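Local coordinates for protein SusD homolog (Bacteroides thetaiotaomicron, PDB 4MRU) that probably binds mucin O-glycans as a SusD-like outer membrane lipoprotein built on a TPR-like helical fold, at residues V35-E40 with F45-C50; A110-V115 with H200-R205; T116-V121 with I128-V133; L462-E467 with N478-L483. One frame throughout, in Å; residues are numbered along the deposited sequence.

Contact 1. Residues V35-E40 with F45-C50; sequences VIPAQE and FMEAMC
Ile36 and Pro37 meet Met46 and Glu47 in a buried, largely apolar contact, made where the loop after helix 24-32 folds against the helix it leads into, 40-54. No hydrogen bond crosses between the segments. Instead the aliphatic part of Glu47 serves as a packing surface, its CG lying 3.8 Å from Pro37 CD. With CG beside the backbone N and a bend at the second torsion (chi2 -71°), the glutamate curls back over the loop, and its OE2 also comes to 3.8 Å from Pro37 CD. The side chains of Ile36 and Glu47 cross at about a right angle, CG2 of Ile36 4.1 Å from Glu47 CD. On the neighbouring helix position, selenomethionine Met46 reaches out extended and crosses the proline ring, SE to Pro37 CG at 4.1 Å. The charge so enclosed is answered from helix 104-125, where Arg120 forms a salt bridge with Glu47 OE2, a pairing likely to stabilise the ionised carboxylate. Within the helix, Cys50 N bonds to Phe45 O at 2.9 Å, marking a wider pi-type turn. The loop between helices 24-32 and 40-54 thus packs back on the helix it enters, within a TPR-like, SusD-type fold.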
# COMPACT_ATOMS: atom_id res chain seq x y z
N VAL A 35 2.51 9.41 6.24
CA VAL A 35 2.04 8.04 6.07
C VAL A 35 1.61 7.92 4.61
O VAL A 35 2.39 7.45 3.77
CB VAL A 35 0.94 7.66 7.09
CG1 VAL A 35 0.37 6.28 6.79
CG2 VAL A 35 1.51 7.69 8.49
N ILE A 36 0.42 8.43 4.28
CA ILE A 36 0.11 8.59 2.88
C ILE A 36 0.43 10.05 2.68
O ILE A 36 -0.17 10.91 3.36
CB ILE A 36 -1.35 8.30 2.52
CG1 ILE A 36 -1.80 6.90 2.97
CG2 ILE A 36 -1.55 8.46 1.02
CD1 ILE A 36 -1.30 5.76 2.14
N PRO A 37 1.44 10.36 1.87
CA PRO A 37 1.92 11.76 1.86
C PRO A 37 0.83 12.80 1.50
O PRO A 37 0.14 12.73 0.48
CB PRO A 37 3.01 11.76 0.81
CG PRO A 37 2.99 10.42 0.19
CD PRO A 37 2.25 9.48 1.00
N ALA A 38 0.74 13.78 2.36
CA ALA A 38 -0.22 14.85 2.21
C ALA A 38 0.33 16.06 1.46
O ALA A 38 -0.42 17.01 1.21
CB ALA A 38 -0.71 15.26 3.59
N GLN A 39 1.63 16.04 1.12
CA GLN A 39 2.22 17.01 0.22
C GLN A 39 2.22 16.46 -1.18
O GLN A 39 2.81 15.39 -1.41
CB GLN A 39 3.68 17.33 0.61
CG GLN A 39 3.89 17.83 2.03
CD GLN A 39 5.35 17.65 2.50
OE1 GLN A 39 6.04 18.65 2.69
NE2 GLN A 39 5.84 16.38 2.65
N GLU A 40 1.66 17.21 -2.13
CA GLU A 40 1.49 16.72 -3.49
C GLU A 40 2.84 16.44 -4.14
O GLU A 40 2.97 15.53 -4.98
CB GLU A 40 0.66 17.69 -4.36
CG GLU A 40 1.24 19.07 -4.62
CD GLU A 40 0.96 20.12 -3.55
OE1 GLU A 40 0.58 19.81 -2.40
OE2 GLU A 40 1.18 21.30 -3.86
N PHE A 45 5.32 11.11 -6.68
CA PHE A 45 6.35 10.10 -6.86
C PHE A 45 5.99 8.81 -6.13
O PHE A 45 6.01 7.74 -6.73
CB PHE A 45 7.69 10.59 -6.35
CG PHE A 45 8.22 11.79 -7.09
CD1 PHE A 45 8.61 11.68 -8.42
CD2 PHE A 45 8.31 13.00 -6.48
CE1 PHE A 45 9.06 12.77 -9.11
CE2 PHE A 45 8.80 14.12 -7.16
CZ PHE A 45 9.18 13.99 -8.47
N MSE A 46 5.71 8.91 -4.85
CA MSE A 46 5.58 7.70 -4.00
C MSE A 46 4.29 6.98 -4.26
O MSE A 46 4.26 5.76 -4.39
CB MSE A 46 5.69 8.12 -2.54
CG MSE A 46 5.74 6.94 -1.60
SE MSE A 46 6.13 7.73 0.17
CE MSE A 46 6.82 6.00 0.94
N GLU A 47 3.20 7.72 -4.41
CA GLU A 47 1.88 7.12 -4.56
C GLU A 47 1.37 7.02 -5.99
O GLU A 47 0.83 5.99 -6.38
CB GLU A 47 0.88 7.94 -3.76
CG GLU A 47 1.14 7.92 -2.29
CD GLU A 47 0.83 6.57 -1.68
OE1 GLU A 47 -0.22 5.94 -2.04
OE2 GLU A 47 1.60 6.16 -0.81
N ALA A 48 1.46 8.10 -6.76
CA ALA A 48 0.85 8.12 -8.08
C ALA A 48 1.70 7.32 -9.09
O ALA A 48 1.23 6.38 -9.72
CB ALA A 48 0.63 9.56 -8.55
N MSE A 49 2.96 7.66 -9.14
CA MSE A 49 3.91 6.97 -10.05
C MSE A 49 4.31 5.61 -9.52
O MSE A 49 4.19 4.61 -10.24
CB MSE A 49 5.12 7.85 -10.20
CG MSE A 49 4.87 9.10 -11.01
SE MSE A 49 6.64 9.96 -11.09
CE MSE A 49 6.14 11.80 -11.58
N CYS A 50 4.85 5.54 -8.31
CA CYS A 50 5.38 4.24 -7.81
C CYS A 50 4.28 3.20 -7.40
O CYS A 50 4.06 2.21 -8.12
CB CYS A 50 6.37 4.51 -6.68
SG CYS A 50 7.12 3.00 -5.98

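Contact 2. Residues A110-V115 with H200-R205; sequences AKLLRV and HSLQLR. With EDO (1,2-ethanediol), chain E; EDO (1,2-ethanediol), chain F.
Leu202, the residue that meets Leu112 and Val115, sits on its helix among three flat groups that look elsewhere. The Arg205 guanidinium has one ethanediol (chain F) at its edge: O1 of the diol lies in the group's plane, 2.9 Å from NH1, while NH2 reaches its O2 at 3.1 Å. Arg205 is further tied to Glu329 by a salt bridge and to Gln119 by a hydrogen bond. Around the His200 ring, Gln203 OE1 lies in plane at the edge, and O2 of the second ethanediol (chain E) approaches obliquely, 3.7 Å from CD2. That diol is clamped by the Gln203 amide: its O2 donates to OE1 at 2.6 Å, and NE2 donates to its O1 at 2.9 Å with an N-H...O angle of 166°. Two such bonds should fix the amide's rotation. Putting a leucine here would remove both bonds and would probably leave the diol loosely held beside His200, with Asp167 as a remaining partner. Both diols probably come from the crystallisation liquor. The helix-to-helix touch itself is slim and wholly apolar. Leu202, with CG trans to its backbone N (chi1 -175°), extends toward helix 104-125, and its CD2 methyl touches Val115 CG1 at 4.1 Å and Leu112 CD1 at 4.3 Å. One leucine branch meeting two residues a helical turn apart is the kind of interhelical side-chain packing expected in a TPR-like helical array such as that of SusD homologues.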
# COMPACT_ATOMS: atom_id res chain seq x y z
N ALA A 110 3.94 8.96 18.89
CA ALA A 110 5.04 9.26 18.01
C ALA A 110 5.70 8.00 17.51
O ALA A 110 6.00 7.87 16.32
CB ALA A 110 6.06 10.13 18.74
N LYS A 111 5.96 7.07 18.41
CA LYS A 111 6.53 5.78 18.08
C LYS A 111 5.67 5.02 17.06
O LYS A 111 6.17 4.48 16.10
CB LYS A 111 6.72 5.00 19.41
CG LYS A 111 7.41 3.65 19.30
CD LYS A 111 7.74 3.05 20.70
CE LYS A 111 8.79 3.82 21.44
NZ LYS A 111 9.01 3.23 22.79
N LEU A 112 4.38 4.97 17.29
CA LEU A 112 3.45 4.26 16.42
C LEU A 112 3.42 4.89 15.04
O LEU A 112 3.38 4.18 14.06
CB LEU A 112 2.04 4.26 17.05
CG LEU A 112 0.86 3.79 16.22
CD1 LEU A 112 1.13 2.35 15.77
CD2 LEU A 112 -0.44 3.88 17.00
N LEU A 113 3.48 6.22 14.97
CA LEU A 113 3.45 6.89 13.69
C LEU A 113 4.76 6.65 12.95
O LEU A 113 4.75 6.43 11.74
CB LEU A 113 3.20 8.36 13.86
CG LEU A 113 1.77 8.67 14.29
CD1 LEU A 113 1.71 10.10 14.73
CD2 LEU A 113 0.76 8.39 13.17
N ARG A 114 5.89 6.64 13.65
CA ARG A 114 7.14 6.36 12.99
C ARG A 114 7.14 4.94 12.38
O ARG A 114 7.59 4.74 11.25
CB ARG A 114 8.29 6.54 13.94
CG ARG A 114 9.60 5.99 13.40
CD ARG A 114 10.72 6.52 14.27
NE ARG A 114 12.00 5.87 14.00
CZ ARG A 114 12.49 4.84 14.67
NH1 ARG A 114 11.83 4.24 15.67
NH2 ARG A 114 13.69 4.40 14.33
N VAL A 115 6.67 3.96 13.12
CA VAL A 115 6.56 2.64 12.58
C VAL A 115 5.66 2.66 11.34
O VAL A 115 5.96 2.06 10.32
CB VAL A 115 6.01 1.63 13.60
CG1 VAL A 115 5.66 0.33 12.93
CG2 VAL A 115 7.00 1.41 14.74
N HIS A 200 -2.99 -2.80 16.53
CA HIS A 200 -3.14 -4.27 16.38
C HIS A 200 -3.36 -4.70 14.92
O HIS A 200 -2.90 -5.77 14.50
CB HIS A 200 -4.26 -4.76 17.26
CG HIS A 200 -4.04 -4.47 18.71
ND1 HIS A 200 -5.07 -4.12 19.57
CD2 HIS A 200 -2.90 -4.39 19.43
CE1 HIS A 200 -4.57 -3.91 20.77
NE2 HIS A 200 -3.26 -4.04 20.70
N SER A 201 -4.08 -3.90 14.17
CA SER A 201 -4.29 -4.16 12.77
C SER A 201 -2.95 -4.07 11.98
O SER A 201 -2.68 -4.87 11.15
CB SER A 201 -5.34 -3.19 12.21
OG SER A 201 -6.54 -3.25 12.98
N LEU A 202 -2.14 -3.08 12.30
CA LEU A 202 -0.82 -2.95 11.68
C LEU A 202 0.07 -4.12 12.04
O LEU A 202 0.79 -4.62 11.18
CB LEU A 202 -0.16 -1.67 12.13
CG LEU A 202 1.17 -1.26 11.51
CD1 LEU A 202 1.07 -1.18 10.00
CD2 LEU A 202 1.61 0.08 12.10
N GLN A 203 0.04 -4.56 13.31
CA GLN A 203 0.78 -5.77 13.71
C GLN A 203 0.33 -6.98 12.87
O GLN A 203 1.15 -7.77 12.44
CB GLN A 203 0.59 -6.10 15.17
CG GLN A 203 1.22 -5.13 16.14
CD GLN A 203 0.74 -5.36 17.59
OE1 GLN A 203 -0.44 -5.60 17.84
NE2 GLN A 203 1.68 -5.30 18.53
N LEU A 204 -0.96 -7.10 12.64
CA LEU A 204 -1.51 -8.17 11.82
C LEU A 204 -0.99 -8.10 10.37
O LEU A 204 -0.59 -9.10 9.79
CB LEU A 204 -3.03 -8.11 11.85
CG LEU A 204 -3.79 -9.13 10.99
CD1 LEU A 204 -3.41 -10.55 11.38
CD2 LEU A 204 -5.28 -8.92 11.14
N ARG A 205 -1.03 -6.91 9.79
CA ARG A 205 -0.55 -6.70 8.43
C ARG A 205 0.92 -7.10 8.30
O ARG A 205 1.30 -7.82 7.42
CB ARG A 205 -0.70 -5.24 8.04
CG ARG A 205 -0.23 -4.94 6.65
CD ARG A 205 0.01 -3.44 6.44
NE ARG A 205 -1.19 -2.76 5.99
CZ ARG A 205 -1.27 -1.45 5.80
NH1 ARG A 205 -0.22 -0.68 6.05
NH2 ARG A 205 -2.41 -0.91 5.36
C1 EDO E . 0.48 -6.71 21.67
O1 EDO E . 0.72 -5.36 21.25
C2 EDO E . -0.88 -7.13 21.17
O2 EDO E . -0.72 -7.38 19.78
C1 EDO F . -0.46 2.68 6.31
O1 EDO F . 0.55 2.07 5.49
C2 EDO F . -1.41 3.24 5.31
O2 EDO F . -1.91 2.09 4.64

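Contact 3. Residues T116-V121 with I128-V133; sequences TIMQRV and IPYSKV
A bend at the second torsion of selenomethionine Met118 (chi2 -60°) turns its selenium end aside, leaving CB and CG to face Tyr130, whose ring is carried toward helix 104-125 by a first torsion of -169°. The motif is a chain reversal: the loop leaving the end of this helix folds back along it, in a TPR-like bundle, and then makes a type I beta turn from Tyr130 to Val133, closed by a weak bond from Val133 N to Tyr130 O. Met118 CB lies obliquely to the ring, 3.7 Å from CE1, whereas CG stands at the ring edge and in its plane, 3.8 Å from the same carbon. The phenol hydroxyl is bonded to Glu162 on helix 152-173, and the ring also makes a cation-pi contact with Arg114, one turn back along the helix from Met118. A valine in place of Tyr130 would probably leave Glu162 without its hydroxyl mate, deprive the Arg114 charge of its aromatic partner and open a gap beside Met118. Nearer the C-terminal end of the helix, Ile128 and Val121 cross at about a right angle. Ile128 directs CG2 at the valine, 3.9 Å from Val121 CG1 and 4.0 Å from the backbone oxygen Val121 O. Its other branch runs back toward the preceding turn until the methyl CD1 lies 4.2 Å from Met118 O.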
# COMPACT_ATOMS: atom_id res chain seq x y z
N THR A 116 4.51 3.31 11.44
CA THR A 116 3.56 3.31 10.34
C THR A 116 4.19 3.92 9.06
O THR A 116 4.01 3.40 7.97
CB THR A 116 2.28 4.08 10.75
OG1 THR A 116 1.74 3.49 11.94
CG2 THR A 116 1.24 4.08 9.64
N ILE A 117 4.91 5.03 9.19
CA ILE A 117 5.57 5.68 8.07
C ILE A 117 6.62 4.75 7.46
O ILE A 117 6.68 4.54 6.25
CB ILE A 117 6.29 6.96 8.53
CG1 ILE A 117 5.28 8.01 8.92
CG2 ILE A 117 7.19 7.50 7.42
CD1 ILE A 117 5.83 9.13 9.79
N MSE A 118 7.44 4.19 8.33
CA MSE A 118 8.62 3.50 7.87
C MSE A 118 8.38 2.04 7.48
O MSE A 118 9.21 1.45 6.77
CB MSE A 118 9.67 3.53 8.97
CG MSE A 118 10.18 4.94 9.26
SE MSE A 118 11.01 5.74 7.63
CE MSE A 118 11.02 7.65 8.18
N GLN A 119 7.28 1.44 7.92
CA GLN A 119 6.91 0.11 7.41
C GLN A 119 6.83 0.15 5.87
O GLN A 119 7.29 -0.76 5.16
CB GLN A 119 5.59 -0.39 8.03
CG GLN A 119 5.00 -1.68 7.44
CD GLN A 119 3.87 -1.36 6.49
OE1 GLN A 119 2.78 -1.00 6.91
NE2 GLN A 119 4.13 -1.45 5.19
N ARG A 120 6.28 1.23 5.34
CA ARG A 120 6.13 1.39 3.91
C ARG A 120 7.52 1.53 3.26
O ARG A 120 7.80 0.94 2.22
CB ARG A 120 5.28 2.60 3.58
CG ARG A 120 3.78 2.42 3.83
CD ARG A 120 3.10 3.72 4.16
NE ARG A 120 3.43 4.79 3.20
CZ ARG A 120 2.83 4.96 2.03
NH1 ARG A 120 1.89 4.11 1.62
NH2 ARG A 120 3.21 5.93 1.25
N VAL A 121 8.38 2.32 3.87
CA VAL A 121 9.68 2.58 3.29
C VAL A 121 10.56 1.33 3.24
O VAL A 121 11.17 1.06 2.23
CB VAL A 121 10.41 3.72 4.05
CG1 VAL A 121 11.77 4.00 3.46
CG2 VAL A 121 9.54 4.99 4.02
N ILE A 128 17.02 -0.21 5.23
CA ILE A 128 16.88 1.21 5.39
C ILE A 128 17.51 1.64 6.72
O ILE A 128 17.57 0.85 7.67
CB ILE A 128 15.40 1.70 5.43
CG1 ILE A 128 14.59 1.02 6.53
CG2 ILE A 128 14.68 1.47 4.11
CD1 ILE A 128 13.36 1.81 6.90
N PRO A 129 17.93 2.90 6.79
CA PRO A 129 18.26 3.52 8.06
C PRO A 129 17.01 3.55 8.93
O PRO A 129 15.95 3.84 8.44
CB PRO A 129 18.66 4.94 7.68
CG PRO A 129 18.89 4.91 6.21
CD PRO A 129 18.03 3.83 5.66
N TYR A 130 17.14 3.11 10.17
CA TYR A 130 16.04 3.03 11.07
C TYR A 130 16.56 3.15 12.52
O TYR A 130 16.51 4.22 13.09
CB TYR A 130 15.23 1.73 10.88
CG TYR A 130 13.90 1.80 11.67
CD1 TYR A 130 12.88 2.65 11.27
CD2 TYR A 130 13.68 1.00 12.77
CE1 TYR A 130 11.67 2.73 11.98
CE2 TYR A 130 12.48 1.04 13.45
CZ TYR A 130 11.49 1.92 13.08
OH TYR A 130 10.32 2.01 13.76
N SER A 131 17.11 2.08 13.10
CA SER A 131 17.54 2.10 14.51
C SER A 131 18.72 3.05 14.81
O SER A 131 18.87 3.52 15.93
CB SER A 131 17.87 0.67 15.03
OG SER A 131 19.04 0.16 14.39
N LYS A 132 19.57 3.32 13.83
CA LYS A 132 20.79 4.12 14.08
C LYS A 132 20.68 5.53 13.53
O LYS A 132 21.69 6.21 13.36
CB LYS A 132 22.00 3.42 13.45
CG LYS A 132 22.28 2.06 14.10
CD LYS A 132 23.17 1.22 13.22
CE LYS A 132 23.56 -0.07 13.90
NZ LYS A 132 24.47 -0.83 13.02
N VAL A 133 19.47 5.98 13.23
CA VAL A 133 19.30 7.36 12.82
C VAL A 133 19.47 8.25 14.06
O VAL A 133 18.85 7.98 15.08
CB VAL A 133 17.95 7.58 12.14
CG1 VAL A 133 17.76 9.04 11.80
CG2 VAL A 133 17.86 6.71 10.88

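Contact 4. Residues L462-E467 with N478-L483; sequences LMYPNE and NAINVL
Tyr464 alone makes the contact from 462-467, projecting from the loop that leads into helix 466-471 toward Ala479, Ile480 and Leu483 on helix 473-486. The closer part of the contact has two touches. Ile480 CG1 stands at the ring edge, near the ring plane, 4.3 Å from Tyr464 CE2, and the hydroxyl oxygen OH of Tyr464 faces the Ala479 CB methyl at 4.4 Å. That same hydroxyl is hydrogen-bonded to the backbone oxygen of Pro127, so its polar end is satisfied within the protein. Tyr149 meets the tyrosine edge-to-face and Arg461 adds a cation-pi contact, while the backbone N of Tyr464 is bonded to Asp494. Leu483, a turn beyond Ala479, is looser, with CD2 4.6 Å from Tyr464 CE2. Toward solvent, Ile480 is itself only partly buried, and Asn478 and Asn481 line the exposed side of the helix. No hydrogen bond links the two segments, which makes the contact a matter of one tyrosine presenting its ring edge and hydroxyl to a helix. Set just before helix 466-471 and packed on the next helix, 473-486, this tyrosine joins two consecutive helices near the C-terminal end of the SusD-like fold.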
# COMPACT_ATOMS: atom_id res chain seq x y z
N LEU A 462 12.34 -0.66 -5.16
CA LEU A 462 12.93 0.54 -5.73
C LEU A 462 14.42 0.62 -5.40
O LEU A 462 14.86 0.13 -4.37
CB LEU A 462 12.30 1.83 -5.19
CG LEU A 462 11.09 2.41 -5.84
CD1 LEU A 462 10.81 3.81 -5.27
CD2 LEU A 462 11.27 2.44 -7.35
N MSE A 463 15.15 1.33 -6.25
CA MSE A 463 16.59 1.49 -6.12
C MSE A 463 16.89 2.66 -5.23
O MSE A 463 16.12 3.59 -5.18
CB MSE A 463 17.25 1.75 -7.48
CG MSE A 463 17.04 0.56 -8.41
SE MSE A 463 15.43 0.87 -9.51
CE MSE A 463 16.19 2.18 -10.80
N TYR A 464 17.99 2.60 -4.49
CA TYR A 464 18.36 3.69 -3.58
C TYR A 464 18.68 4.95 -4.37
O TYR A 464 19.08 4.86 -5.50
CB TYR A 464 19.55 3.32 -2.73
CG TYR A 464 19.26 2.16 -1.78
CD1 TYR A 464 18.26 2.25 -0.82
CD2 TYR A 464 20.01 1.01 -1.81
CE1 TYR A 464 18.03 1.21 0.09
CE2 TYR A 464 19.78 -0.05 -0.92
CZ TYR A 464 18.82 0.06 0.03
OH TYR A 464 18.64 -1.00 0.90
N PRO A 465 18.41 6.12 -3.80
CA PRO A 465 18.61 7.36 -4.56
C PRO A 465 20.08 7.67 -4.74
O PRO A 465 20.93 7.25 -3.93
CB PRO A 465 17.92 8.43 -3.70
CG PRO A 465 17.85 7.88 -2.35
CD PRO A 465 17.86 6.37 -2.47
N ASN A 466 20.39 8.46 -5.76
CA ASN A 466 21.76 8.78 -6.06
C ASN A 466 22.47 9.57 -4.93
O ASN A 466 23.69 9.49 -4.79
CB ASN A 466 21.89 9.57 -7.36
CG ASN A 466 23.32 9.53 -7.92
OD1 ASN A 466 23.82 8.47 -8.28
ND2 ASN A 466 23.95 10.66 -7.99
N GLU A 467 21.70 10.34 -4.17
CA GLU A 467 22.21 11.03 -2.99
C GLU A 467 22.91 10.06 -2.03
O GLU A 467 23.96 10.35 -1.46
CB GLU A 467 21.08 11.76 -2.27
CG GLU A 467 20.52 12.97 -3.03
CD GLU A 467 19.60 12.64 -4.24
OE1 GLU A 467 19.30 11.46 -4.54
OE2 GLU A 467 19.15 13.58 -4.92
N ASN A 478 27.58 -0.92 2.50
CA ASN A 478 27.19 -1.96 3.45
C ASN A 478 25.72 -2.35 3.29
O ASN A 478 25.39 -3.52 3.34
CB ASN A 478 27.49 -1.53 4.91
CG ASN A 478 28.99 -1.47 5.18
OD1 ASN A 478 29.76 -2.24 4.60
ND2 ASN A 478 29.41 -0.56 6.07
N ALA A 479 24.85 -1.36 3.06
CA ALA A 479 23.43 -1.64 2.85
C ALA A 479 23.22 -2.60 1.66
O ALA A 479 22.40 -3.52 1.72
CB ALA A 479 22.66 -0.38 2.62
N ILE A 480 23.95 -2.36 0.58
CA ILE A 480 23.73 -3.15 -0.63
C ILE A 480 24.21 -4.57 -0.38
O ILE A 480 23.57 -5.51 -0.80
CB ILE A 480 24.43 -2.56 -1.83
CG1 ILE A 480 23.74 -1.23 -2.18
CG2 ILE A 480 24.37 -3.52 -2.98
CD1 ILE A 480 24.48 -0.41 -3.19
N ASN A 481 25.30 -4.72 0.37
CA ASN A 481 25.75 -6.03 0.80
C ASN A 481 24.75 -6.79 1.66
O ASN A 481 24.55 -7.98 1.43
CB ASN A 481 27.13 -5.94 1.49
CG ASN A 481 28.25 -5.67 0.49
OD1 ASN A 481 28.07 -5.84 -0.71
ND2 ASN A 481 29.37 -5.20 0.97
N VAL A 482 24.07 -6.08 2.56
CA VAL A 482 23.00 -6.62 3.38
C VAL A 482 21.78 -6.99 2.54
O VAL A 482 21.26 -8.08 2.71
CB VAL A 482 22.59 -5.64 4.52
CG1 VAL A 482 21.35 -6.12 5.25
CG2 VAL A 482 23.75 -5.49 5.50
N LEU A 483 21.40 -6.14 1.59
CA LEU A 483 20.32 -6.46 0.65
C LEU A 483 20.60 -7.75 -0.10
O LEU A 483 19.74 -8.63 -0.19
CB LEU A 483 20.16 -5.30 -0.34
CG LEU A 483 19.20 -5.47 -1.50
CD1 LEU A 483 17.77 -5.38 -1.03
CD2 LEU A 483 19.45 -4.37 -2.53

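How the contacts relate
From the N terminus, contact 1 comes first and closes a short loop, joining the approach to helix 40-54 with that helix. Contact 2 then opens on helix 104-125 and shuts a long excursion at helix 192-209. Contact 3 falls within that excursion and closes a much smaller loop at the end of the same helix. Contact 4 follows in series and closes a short, mostly helical loop, tying helix 473-486 to the residues before helix 466-471. None of the loops cross. Helix 104-125 is shared by contacts 2 and 3, which lie about 12 Å apart between centres, and its Arg120 brings contact 3 against contact 1. Contact 1 also reaches contact 4 through Cys50 SG, 3.8 Å from Leu462 CD1.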